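Local atomic coordinates of ubiquitin-activating enzyme E1-like (Saccharomyces cerevisiae, PDB entry 3ONH), a protein that forms with AOS1 the E1 ligase that activates the ubiquitin-like protein SMT3 using ATP, this chain being its ubiquitin-fold domain, which binds Ubc9. Residues I10-D15 with L91-D96. Residues are numbered along the deposited sequence; the frame is centred on the assembly and turned at random.
Sequences IKLSSD and LFLDVD
Ile10 packs its CD1 methyl against two leucines of the parallel strand 91-95, lying 3.7 Å from Leu91 CD1 and 3.8 Å from Leu93 CD2. Its CG1 branch stands beside the backbone N (chi1 -64°) and crosses the Leu91 side chain, whereas Leu93 runs alongside. Branched aliphatic chains suit the buried positions of Ile10, Leu12, Leu91 and Leu93; Phe25 of helix 22-33 packs on Ile10, and Ile29 of the same helix on Leu91. Burial lessens toward Val95, whose CG2 meets Leu12 CB at 4.1 Å.

The strands are joined by a parallel ladder in which Ile10 and Leu12 each donate and accept. Ile10 N binds Phe92 O and Ile10 O receives Asp94 N, both at 2.8 Å; Leu12 N reaches Asp94 O from above the carbonyl plane, and Asp96 N closes the series on Leu12 O. Val95 CA adds a C-H contact to that last oxygen (3.2 Å).

Ser13 follows at the N-cap of helix 14-19. Within this ubiquitin-like fold, the pairing thus combines an apolar face bearing Ile10, Leu12, Leu93 and Val95 with a polar one, where Lys11 NZ and Asp94 OD2, 4.6 Å apart and beyond a salt bridge, probably interact mainly through a water that NZ binds weakly.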
loop_
_atom_site.group_PDB
_atom_site.type_symbol
_atom_site.label_atom_id
_atom_site.label_comp_id
_atom_site.label_asym_id
_atom_site.label_seq_id
_atom_site.Cartn_x
_atom_site.Cartn_y
_atom_site.Cartn_z
ATOM N N ILE A 10 -7.415 2.414 4.555
ATOM C CA ILE A 10 -6.955 1.267 5.326
ATOM C C ILE A 10 -7.160 1.552 6.804
ATOM O O ILE A 10 -6.672 2.556 7.317
ATOM C CB ILE A 10 -5.465 0.979 5.069
ATOM C CG1 ILE A 10 -5.244 0.572 3.615
ATOM C CG2 ILE A 10 -4.972 -0.112 5.985
ATOM C CD1 ILE A 10 -3.786 0.361 3.253
ATOM N N LYS A 11 -7.890 0.672 7.485
ATOM C CA LYS A 11 -8.077 0.778 8.931
ATOM C C LYS A 11 -7.014 -0.031 9.672
ATOM O O LYS A 11 -7.024 -1.265 9.645
ATOM C CB LYS A 11 -9.474 0.300 9.333
ATOM C CG LYS A 11 -10.615 1.062 8.672
ATOM C CD LYS A 11 -11.939 0.325 8.869
ATOM C CE LYS A 11 -13.090 1.024 8.158
ATOM N NZ LYS A 11 -13.270 2.416 8.655
ATOM N N LEU A 12 -6.102 0.678 10.331
ATOM C CA LEU A 12 -4.971 0.076 11.031
ATOM C C LEU A 12 -5.037 0.378 12.510
ATOM O O LEU A 12 -5.339 1.501 12.900
ATOM C CB LEU A 12 -3.655 0.649 10.497
ATOM C CG LEU A 12 -2.930 -0.069 9.366
ATOM C CD1 LEU A 12 -1.998 0.894 8.668
ATOM C CD2 LEU A 12 -2.162 -1.259 9.906
ATOM N N SER A 13 -4.747 -0.621 13.334
ATOM C CA SER A 13 -4.517 -0.382 14.746
ATOM C C SER A 13 -3.079 0.103 14.925
ATOM O O SER A 13 -2.221 -0.139 14.078
ATOM C CB SER A 13 -4.782 -1.647 15.568
ATOM O OG SER A 13 -3.937 -2.714 15.178
ATOM N N SER A 14 -2.820 0.803 16.021
ATOM C CA SER A 14 -1.504 1.372 16.275
ATOM C C SER A 14 -0.418 0.309 16.321
ATOM O O SER A 14 0.658 0.482 15.759
ATOM C CB SER A 14 -1.520 2.144 17.591
ATOM O OG SER A 14 -2.648 2.997 17.655
ATOM N N ASP A 15 -0.702 -0.789 17.008
ATOM C CA ASP A 15 0.262 -1.866 17.154
ATOM C C ASP A 15 0.599 -2.453 15.803
ATOM O O ASP A 15 1.652 -3.059 15.627
ATOM C CB ASP A 15 -0.297 -2.966 18.051
ATOM C CG ASP A 15 -1.490 -3.670 17.432
ATOM O OD1 ASP A 15 -2.355 -2.986 16.852
ATOM O OD2 ASP A 15 -1.570 -4.911 17.535
ATOM N N LEU A 91 -4.244 4.720 -1.127
ATOM C CA LEU A 91 -4.765 4.240 0.143
ATOM C C LEU A 91 -4.386 5.158 1.304
ATOM O O LEU A 91 -3.207 5.405 1.568
ATOM C CB LEU A 91 -4.290 2.808 0.412
ATOM C CG LEU A 91 -4.813 1.745 -0.555
ATOM C CD1 LEU A 91 -4.001 0.488 -0.464
ATOM C CD2 LEU A 91 -6.268 1.457 -0.277
ATOM N N PHE A 92 -5.411 5.649 1.992
ATOM C CA PHE A 92 -5.254 6.490 3.162
ATOM C C PHE A 92 -5.083 5.604 4.391
ATOM O O PHE A 92 -5.900 4.724 4.631
ATOM C CB PHE A 92 -6.505 7.362 3.321
ATOM C CG PHE A 92 -6.420 8.361 4.443
ATOM C CD1 PHE A 92 -6.075 9.678 4.185
ATOM C CD2 PHE A 92 -6.702 7.993 5.750
ATOM C CE1 PHE A 92 -5.998 10.605 5.209
ATOM C CE2 PHE A 92 -6.620 8.918 6.782
ATOM C CZ PHE A 92 -6.271 10.225 6.504
ATOM N N LEU A 93 -4.024 5.833 5.162
ATOM C CA LEU A 93 -3.790 5.075 6.384
ATOM C C LEU A 93 -4.512 5.703 7.567
ATOM O O LEU A 93 -4.134 6.773 8.052
ATOM C CB LEU A 93 -2.293 4.967 6.704
ATOM C CG LEU A 93 -1.375 4.412 5.618
ATOM C CD1 LEU A 93 0.021 4.165 6.174
ATOM C CD2 LEU A 93 -1.956 3.125 5.066
ATOM N N ASP A 94 -5.552 5.019 8.025
ATOM C CA ASP A 94 -6.350 5.458 9.174
ATOM C C ASP A 94 -5.961 4.688 10.436
ATOM O O ASP A 94 -6.519 3.632 10.734
ATOM C CB ASP A 94 -7.840 5.277 8.865
ATOM C CG ASP A 94 -8.733 5.555 10.060
ATOM O OD1 ASP A 94 -8.244 6.101 11.070
ATOM O OD2 ASP A 94 -9.939 5.230 9.982
ATOM N N VAL A 95 -4.990 5.223 11.170
ATOM C CA VAL A 95 -4.531 4.604 12.401
ATOM C C VAL A 95 -5.413 5.066 13.563
ATOM O O VAL A 95 -5.350 6.217 13.993
ATOM C CB VAL A 95 -3.055 4.923 12.649
ATOM C CG1 VAL A 95 -2.620 4.440 14.021
ATOM C CG2 VAL A 95 -2.208 4.291 11.556
ATOM N N ASP A 96 -6.244 4.157 14.056
ATOM C CA ASP A 96 -7.316 4.521 14.972
ATOM C C ASP A 96 -7.220 3.839 16.336
ATOM O O ASP A 96 -6.953 2.640 16.431
ATOM C CB ASP A 96 -8.662 4.203 14.318
ATOM C CG ASP A 96 -9.836 4.509 15.217
ATOM O OD1 ASP A 96 -9.690 5.339 16.136
ATOM O OD2 ASP A 96 -10.912 3.918 14.992
HETATM O O HOH W 1 -12.716 4.443 10.825
#